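Local coordinates for protein bifunctional endomannanase/endoglucanase (Caldanaerobius polysaccharolyticus, PDB 3W0K) that probably hydrolyses beta-linked mannan and glucan chains as a bifunctional endomannanase and endoglucanase of glycoside hydrolase family 5, at residues 199-210 with 262-273. Sequence-based numbering, arbitrary orientation.
Sequences QPMALTHYQASW and FNKTSNDVAIRW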
ATOM      1  N   GLN A 199       2.174  11.982   4.515  1.00 11.21           N
ATOM      2  CA  GLN A 199       2.874  13.205   4.886  1.00 11.19           C
ATOM      3  C   GLN A 199       1.908  14.351   5.158  1.00 11.89           C
ATOM      4  O   GLN A 199       0.950  14.551   4.416  1.00 12.52           O
ATOM      5  CB  GLN A 199       3.867  13.612   3.797  1.00 11.85           C
ATOM      6  CG  GLN A 199       4.988  12.602   3.561  1.00 12.11           C
ATOM      7  CD  GLN A 199       5.823  12.309   4.807  1.00 13.75           C
ATOM      8  OE1 GLN A 199       5.781  13.042   5.798  1.00 13.48           O
ATOM      9  NE2 GLN A 199       6.589  11.228   4.753  1.00 14.15           N
ATOM     10  N   PRO A 200       2.158  15.124   6.228  1.00 13.52           N
ATOM     11  CA  PRO A 200       3.277  14.967   7.163  1.00 13.58           C
ATOM     12  C   PRO A 200       3.066  13.851   8.184  1.00 13.65           C
ATOM     13  O   PRO A 200       1.993  13.733   8.776  1.00 12.93           O
ATOM     14  CB  PRO A 200       3.340  16.335   7.842  1.00 14.15           C
ATOM     15  CG  PRO A 200       1.897  16.736   7.894  1.00 14.34           C
ATOM     16  CD  PRO A 200       1.403  16.361   6.516  1.00 13.64           C
ATOM     17  N   MET A 201       4.104  13.043   8.396  1.00 14.14           N
ATOM     18  CA  MET A 201       4.035  11.939   9.352  1.00 14.33           C
ATOM     19  C   MET A 201       3.702  12.418  10.764  1.00 15.27           C
ATOM     20  O   MET A 201       3.101  11.684  11.546  1.00 15.09           O
ATOM     21  CB  MET A 201       5.353  11.161   9.366  1.00 15.27           C
ATOM     22  CG  MET A 201       5.632  10.352   8.111  1.00 16.23           C
ATOM     23  SD  MET A 201       4.563   8.905   7.960  1.00 17.80           S
ATOM     24  CE  MET A 201       5.439   7.731   8.986  1.00 17.67           C
ATOM     25  N   ALA A 202       4.093  13.653  11.077  1.00 15.85           N
ATOM     26  CA  ALA A 202       3.832  14.244  12.388  1.00 17.67           C
ATOM     27  C   ALA A 202       2.336  14.325  12.672  1.00 16.94           C
ATOM     28  O   ALA A 202       1.917  14.387  13.829  1.00 19.46           O
ATOM     29  CB  ALA A 202       4.451  15.628  12.469  1.00 17.93           C
ATOM     30  N   LEU A 203       1.539  14.326  11.609  1.00 15.84           N
ATOM     31  CA  LEU A 203       0.090  14.392  11.733  1.00 15.57           C
ATOM     32  C   LEU A 203      -0.544  13.010  11.589  1.00 14.86           C
ATOM     33  O   LEU A 203      -1.261  12.554  12.478  1.00 14.81           O
ATOM     34  CB  LEU A 203      -0.481  15.357  10.682  1.00 15.22           C
ATOM     35  CG  LEU A 203      -1.982  15.678  10.668  1.00 16.61           C
ATOM     36  CD1 LEU A 203      -2.193  17.022  10.003  1.00 14.90           C
ATOM     37  CD2 LEU A 203      -2.776  14.597   9.945  1.00 16.12           C
ATOM     38  N   THR A 204      -0.229  12.325  10.493  1.00 14.54           N
ATOM     39  CA  THR A 204      -0.803  11.009  10.208  1.00 13.93           C
ATOM     40  C   THR A 204      -0.387   9.879  11.138  1.00 14.18           C
ATOM     41  O   THR A 204      -1.161   8.959  11.375  1.00 14.10           O
ATOM     42  CB  THR A 204      -0.504  10.565   8.772  1.00 13.43           C
ATOM     43  OG1 THR A 204       0.897  10.298   8.640  1.00 12.66           O
ATOM     44  CG2 THR A 204      -0.913  11.649   7.781  1.00 12.61           C
ATOM     45  N   HIS A 205       0.846   9.927  11.632  1.00 15.00           N
ATOM     46  CA  HIS A 205       1.343   8.886  12.524  1.00 16.53           C
ATOM     47  C   HIS A 205       1.624   9.386  13.937  1.00 18.50           C
ATOM     48  O   HIS A 205       2.470   8.837  14.645  1.00 19.03           O
ATOM     49  CB  HIS A 205       2.582   8.211  11.925  1.00 16.11           C
ATOM     50  CG  HIS A 205       2.271   7.235  10.832  1.00 16.56           C
ATOM     51  ND1 HIS A 205       1.691   7.609   9.638  1.00 15.37           N
ATOM     52  CD2 HIS A 205       2.466   5.897  10.752  1.00 17.41           C
ATOM     53  CE1 HIS A 205       1.544   6.543   8.869  1.00 17.21           C
ATOM     54  NE2 HIS A 205       2.007   5.492   9.521  1.00 16.81           N
ATOM     55  N   TYR A 206       0.900  10.424  14.344  1.00 19.21           N
ATOM     56  CA  TYR A 206       1.041  10.990  15.680  1.00 21.34           C
ATOM     57  C   TYR A 206       0.721   9.909  16.712  1.00 22.29           C
ATOM     58  O   TYR A 206      -0.340   9.281  16.663  1.00 21.48           O
ATOM     59  CB  TYR A 206       0.098  12.183  15.848  1.00 21.13           C
ATOM     60  CG  TYR A 206       0.034  12.748  17.251  1.00 22.99           C
ATOM     61  CD1 TYR A 206       1.154  13.333  17.845  1.00 23.78           C
ATOM     62  CD2 TYR A 206      -1.158  12.723  17.974  1.00 23.07           C
ATOM     63  CE1 TYR A 206       1.084  13.884  19.128  1.00 24.33           C
ATOM     64  CE2 TYR A 206      -1.240  13.271  19.253  1.00 24.04           C
ATOM     65  CZ  TYR A 206      -0.116  13.849  19.822  1.00 25.01           C
ATOM     66  OH  TYR A 206      -0.200  14.397  21.081  1.00 27.48           O
ATOM     67  N   GLN A 207       1.665   9.688  17.622  1.00 24.01           N
ATOM     68  CA  GLN A 207       1.550   8.687  18.681  1.00 25.54           C
ATOM     69  C   GLN A 207       1.486   7.245  18.178  1.00 26.49           C
ATOM     70  O   GLN A 207       0.945   6.364  18.849  1.00 26.76           O
ATOM     71  CB  GLN A 207       0.379   9.004  19.618  1.00 26.40           C
ATOM     72  CG  GLN A 207       0.591  10.276  20.431  1.00 28.50           C
ATOM     73  CD  GLN A 207      -0.512  10.541  21.441  1.00 29.74           C
ATOM     74  OE1 GLN A 207      -1.653  10.114  21.268  1.00 30.62           O
ATOM     75  NE2 GLN A 207      -0.173  11.263  22.504  1.00 30.47           N
ATOM     76  N   ALA A 208       2.040   7.017  16.991  1.00 26.87           N
ATOM     77  CA  ALA A 208       2.087   5.684  16.401  1.00 29.45           C
ATOM     78  C   ALA A 208       3.371   5.026  16.903  1.00 30.36           C
ATOM     79  O   ALA A 208       4.472   5.403  16.497  1.00 30.57           O
ATOM     80  CB  ALA A 208       2.089   5.772  14.884  1.00 29.51           C
ATOM     81  N   SER A 209       3.214   4.050  17.793  1.00 31.60           N
ATOM     82  CA  SER A 209       4.337   3.336  18.403  1.00 33.01           C
ATOM     83  C   SER A 209       5.369   2.725  17.453  1.00 33.76           C
ATOM     84  O   SER A 209       6.558   2.688  17.773  1.00 34.66           O
ATOM     85  CB  SER A 209       3.818   2.255  19.356  1.00 33.72           C
ATOM     86  OG  SER A 209       3.044   1.289  18.666  1.00 35.09           O
ATOM     87  N   TRP A 210       4.922   2.243  16.295  1.00 33.57           N
ATOM     88  CA  TRP A 210       5.831   1.630  15.329  1.00 33.31           C
ATOM     89  C   TRP A 210       6.689   2.637  14.562  1.00 33.23           C
ATOM     90  O   TRP A 210       7.634   2.254  13.870  1.00 33.44           O
ATOM     91  CB  TRP A 210       5.060   0.728  14.357  1.00 33.45           C
ATOM     92  CG  TRP A 210       4.079   1.449  13.485  1.00 33.37           C
ATOM     93  CD1 TRP A 210       4.261   1.824  12.185  1.00 33.31           C
ATOM     94  CD2 TRP A 210       2.757   1.868  13.843  1.00 32.45           C
ATOM     95  NE1 TRP A 210       3.134   2.449  11.710  1.00 32.99           N
ATOM     96  CE2 TRP A 210       2.195   2.490  12.706  1.00 33.36           C
ATOM     97  CE3 TRP A 210       1.992   1.778  15.014  1.00 33.16           C
ATOM     98  CZ2 TRP A 210       0.900   3.020  12.705  1.00 32.60           C
ATOM     99  CZ3 TRP A 210       0.703   2.305  15.013  1.00 32.76           C
ATOM    100  CH2 TRP A 210       0.172   2.918  13.863  1.00 32.62           C
ATOM    101  N   PHE A 262      -3.747   8.056  11.522  1.00 11.28           N
ATOM    102  CA  PHE A 262      -3.922   7.224  12.710  1.00 12.67           C
ATOM    103  C   PHE A 262      -5.041   7.829  13.572  1.00 13.49           C
ATOM    104  O   PHE A 262      -5.486   8.952  13.315  1.00 13.36           O
ATOM    105  CB  PHE A 262      -2.597   7.143  13.471  1.00 13.47           C
ATOM    106  CG  PHE A 262      -2.548   6.066  14.521  1.00 13.25           C
ATOM    107  CD1 PHE A 262      -3.032   4.788  14.263  1.00 14.28           C
ATOM    108  CD2 PHE A 262      -1.983   6.328  15.766  1.00 16.62           C
ATOM    109  CE1 PHE A 262      -2.953   3.787  15.228  1.00 15.21           C
ATOM    110  CE2 PHE A 262      -1.901   5.333  16.738  1.00 16.47           C
ATOM    111  CZ  PHE A 262      -2.385   4.060  16.467  1.00 16.07           C
ATOM    112  N   ASN A 263      -5.475   7.106  14.601  1.00 15.30           N
ATOM    113  CA  ASN A 263      -6.590   7.563  15.431  1.00 14.46           C
ATOM    114  C   ASN A 263      -6.315   8.349  16.713  1.00 15.69           C
ATOM    115  O   ASN A 263      -7.190   8.441  17.578  1.00 16.66           O
ATOM    116  CB  ASN A 263      -7.528   6.387  15.726  1.00 14.49           C
ATOM    117  CG  ASN A 263      -6.917   5.366  16.679  1.00 15.47           C
ATOM    118  OD1 ASN A 263      -5.722   5.404  16.977  1.00 16.65           O
ATOM    119  ND2 ASN A 263      -7.747   4.455  17.167  1.00 16.18           N
ATOM    120  N   LYS A 264      -5.122   8.919  16.840  1.00 16.50           N
ATOM    121  CA  LYS A 264      -4.789   9.707  18.027  1.00 18.41           C
ATOM    122  C   LYS A 264      -4.847  11.204  17.730  1.00 18.61           C
ATOM    123  O   LYS A 264      -4.896  12.033  18.640  1.00 20.57           O
ATOM    124  CB  LYS A 264      -3.413   9.313  18.567  1.00 20.08           C
ATOM    125  CG  LYS A 264      -3.344   7.881  19.070  1.00 23.21           C
ATOM    126  CD  LYS A 264      -4.381   7.622  20.151  1.00 26.27           C
ATOM    127  CE  LYS A 264      -4.333   6.178  20.619  1.00 29.46           C
ATOM    128  NZ  LYS A 264      -5.340   5.902  21.680  1.00 32.91           N
ATOM    129  N   THR A 265      -4.864  11.534  16.443  1.00 16.51           N
ATOM    130  CA  THR A 265      -4.934  12.911  15.969  1.00 15.67           C
ATOM    131  C   THR A 265      -6.374  13.397  16.095  1.00 14.66           C
ATOM    132  O   THR A 265      -7.309  12.624  15.884  1.00 14.47           O
ATOM    133  CB  THR A 265      -4.503  12.975  14.489  1.00 16.08           C
ATOM    134  OG1 THR A 265      -3.148  12.526  14.376  1.00 15.17           O
ATOM    135  CG2 THR A 265      -4.622  14.391  13.934  1.00 14.74           C
ATOM    136  N   SER A 266      -6.559  14.664  16.460  1.00 15.94           N
ATOM    137  CA  SER A 266      -7.906  15.214  16.594  1.00 16.45           C
ATOM    138  C   SER A 266      -8.597  15.093  15.239  1.00 14.98           C
ATOM    139  O   SER A 266      -7.986  15.358  14.200  1.00 14.91           O
ATOM    140  CB  SER A 266      -7.856  16.677  17.035  1.00 18.09           C
ATOM    141  OG  SER A 266      -9.145  17.121  17.417  1.00 25.54           O
ATOM    142  N   ASN A 267      -9.866  14.695  15.249  1.00 14.53           N
ATOM    143  CA  ASN A 267     -10.595  14.509  14.002  1.00 14.06           C
ATOM    144  C   ASN A 267     -10.711  15.734  13.111  1.00 14.38           C
ATOM    145  O   ASN A 267     -10.642  15.613  11.890  1.00 14.44           O
ATOM    146  CB  ASN A 267     -11.978  13.911  14.243  1.00 12.96           C
ATOM    147  CG  ASN A 267     -12.531  13.250  13.004  1.00 13.95           C
ATOM    148  OD1 ASN A 267     -11.901  12.351  12.440  1.00 15.23           O
ATOM    149  ND2 ASN A 267     -13.692  13.706  12.550  1.00 14.43           N
ATOM    150  N   ASP A 268     -10.903  16.911  13.704  1.00 15.18           N
ATOM    151  CA  ASP A 268     -11.014  18.128  12.905  1.00 16.20           C
ATOM    152  C   ASP A 268      -9.710  18.376  12.146  1.00 14.33           C
ATOM    153  O   ASP A 268      -9.726  18.791  10.989  1.00 15.31           O
ATOM    154  CB  ASP A 268     -11.376  19.335  13.784  1.00 20.09           C
ATOM    155  CG  ASP A 268     -10.262  19.730  14.737  1.00 24.59           C
ATOM    156  OD1 ASP A 268      -9.895  20.925  14.755  1.00 29.60           O
ATOM    157  OD2 ASP A 268      -9.756  18.854  15.468  1.00 27.15           O
ATOM    158  N   VAL A 269      -8.589  18.068  12.794  1.00 14.76           N
ATOM    159  CA  VAL A 269      -7.268  18.232  12.196  1.00 13.74           C
ATOM    160  C   VAL A 269      -7.062  17.208  11.077  1.00 13.12           C
ATOM    161  O   VAL A 269      -6.564  17.542   9.999  1.00 12.74           O
ATOM    162  CB  VAL A 269      -6.158  18.080  13.266  1.00 13.04           C
ATOM    163  CG1 VAL A 269      -4.777  18.117  12.623  1.00 14.53           C
ATOM    164  CG2 VAL A 269      -6.283  19.192  14.304  1.00 16.91           C
ATOM    165  N   ALA A 270      -7.474  15.969  11.330  1.00 12.87           N
ATOM    166  CA  ALA A 270      -7.345  14.898  10.344  1.00 12.15           C
ATOM    167  C   ALA A 270      -8.169  15.208   9.100  1.00 12.16           C
ATOM    168  O   ALA A 270      -7.678  15.086   7.978  1.00 12.30           O
ATOM    169  CB  ALA A 270      -7.778  13.571  10.949  1.00 12.63           C
ATOM    170  N   ILE A 271      -9.420  15.618   9.305  1.00 11.49           N
ATOM    171  CA  ILE A 271     -10.309  15.956   8.199  1.00 11.30           C
ATOM    172  C   ILE A 271      -9.739  17.098   7.362  1.00 10.82           C
ATOM    173  O   ILE A 271      -9.776  17.042   6.139  1.00 11.48           O
ATOM    174  CB  ILE A 271     -11.733  16.315   8.707  1.00 11.50           C
ATOM    175  CG1 ILE A 271     -12.458  15.047   9.171  1.00 11.88           C
ATOM    176  CG2 ILE A 271     -12.538  17.031   7.620  1.00 13.06           C
ATOM    177  CD1 ILE A 271     -12.817  14.085   8.041  1.00 11.53           C
ATOM    178  N   ARG A 272      -9.179  18.110   8.025  1.00 11.39           N
ATOM    179  CA  ARG A 272      -8.596  19.253   7.323  1.00 11.29           C
ATOM    180  C   ARG A 272      -7.457  18.794   6.410  1.00 11.69           C
ATOM    181  O   ARG A 272      -7.322  19.263   5.278  1.00 11.73           O
ATOM    182  CB  ARG A 272      -8.080  20.293   8.326  1.00 11.17           C
ATOM    183  CG  ARG A 272      -7.495  21.539   7.680  1.00 13.33           C
ATOM    184  CD  ARG A 272      -8.533  22.270   6.848  1.00 14.43           C
ATOM    185  NE  ARG A 272      -7.943  23.374   6.096  1.00 15.22           N
ATOM    186  CZ  ARG A 272      -7.372  23.252   4.901  1.00 16.30           C
ATOM    187  NH1 ARG A 272      -7.308  22.064   4.306  1.00 14.02           N
ATOM    188  NH2 ARG A 272      -6.877  24.324   4.294  1.00 16.14           N
ATOM    189  N   TRP A 273      -6.656  17.858   6.909  1.00 11.75           N
ATOM    190  CA  TRP A 273      -5.543  17.312   6.147  1.00 11.69           C
ATOM    191  C   TRP A 273      -6.075  16.448   4.995  1.00 11.13           C
ATOM    192  O   TRP A 273      -5.588  16.542   3.867  1.00 10.52           O
ATOM    193  CB  TRP A 273      -4.620  16.514   7.074  1.00 11.76           C
ATOM    194  CG  TRP A 273      -3.617  15.675   6.354  1.00 11.01           C
ATOM    195  CD1 TRP A 273      -2.418  16.078   5.840  1.00 11.98           C
ATOM    196  CD2 TRP A 273      -3.751  14.289   6.029  1.00 11.15           C
ATOM    197  NE1 TRP A 273      -1.799  15.024   5.203  1.00 11.68           N
ATOM    198  CE2 TRP A 273      -2.599  13.915   5.305  1.00 11.85           C
ATOM    199  CE3 TRP A 273      -4.740  13.327   6.274  1.00 11.59           C
ATOM    200  CZ2 TRP A 273      -2.408  12.615   4.822  1.00 11.96           C
ATOM    201  CZ3 TRP A 273      -4.552  12.039   5.794  1.00 11.39           C
ATOM    202  CH2 TRP A 273      -3.394  11.695   5.076  1.00 11.05           C
TER
HETATM  203  O   HOH W   1      -2.739   9.709  15.205  1.00 15.22           O
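Trp-273 NE1 donates to the backbone O of Gln-199 at 2.9 Å, nearly in the ring plane but tilted out of the carbonyl plane. It is the first of three direct hydrogen bonds that tie the segment after strand 192-197 to the one after strand 254-259, adjacent strands of the TIM barrel. Pro-200, behind a cis peptide bond, sets its CD beside the pyrrole part of that indole. Leu-203 has CG anti to its backbone N (chi1 -176°), and its two methyls divide the work: CD2 lies over the five-membered ring, 4.2 Å from its centroid, and CD1 against Trp-273 CB and Val-269 CG1. Its backbone O receives the Thr-265 hydroxyl at 2.7 Å, in the carbonyl plane. Thr-204 CG2 lies over the six-membered ring on the same face, 3.7 Å from its centroid; its OG1 bonds to Tyr-198 O and accepts from His-205 ND1, and its backbone O takes the amide of Phe-262, again in the carbonyl plane. A phenylalanine in place of Trp-273 would probably leave the Gln-199 carbonyl without this donor and give the two CH-pi contacts a smaller surface.

Tyr-206 turns its ring edge to the backbone of Lys-264, and one water bridges Tyr-206 O, Lys-264 N and Thr-265 OG1. Gln-207 OE1 rests against the aliphatic start of the Lys-264 chain. Past Ala-208, Trp-210 points its edge at a face of Phe-262 in a T-shaped stack, centroids 5.0 Å apart and planes at 89°; Asn-263 OD1 lies over the opposite face. The carbonyls of Gln-199, Leu-203 and Thr-204 thus each receive a donor from 262-273, so that directed bonds to polar backbone atoms run beside apolar and aromatic packing.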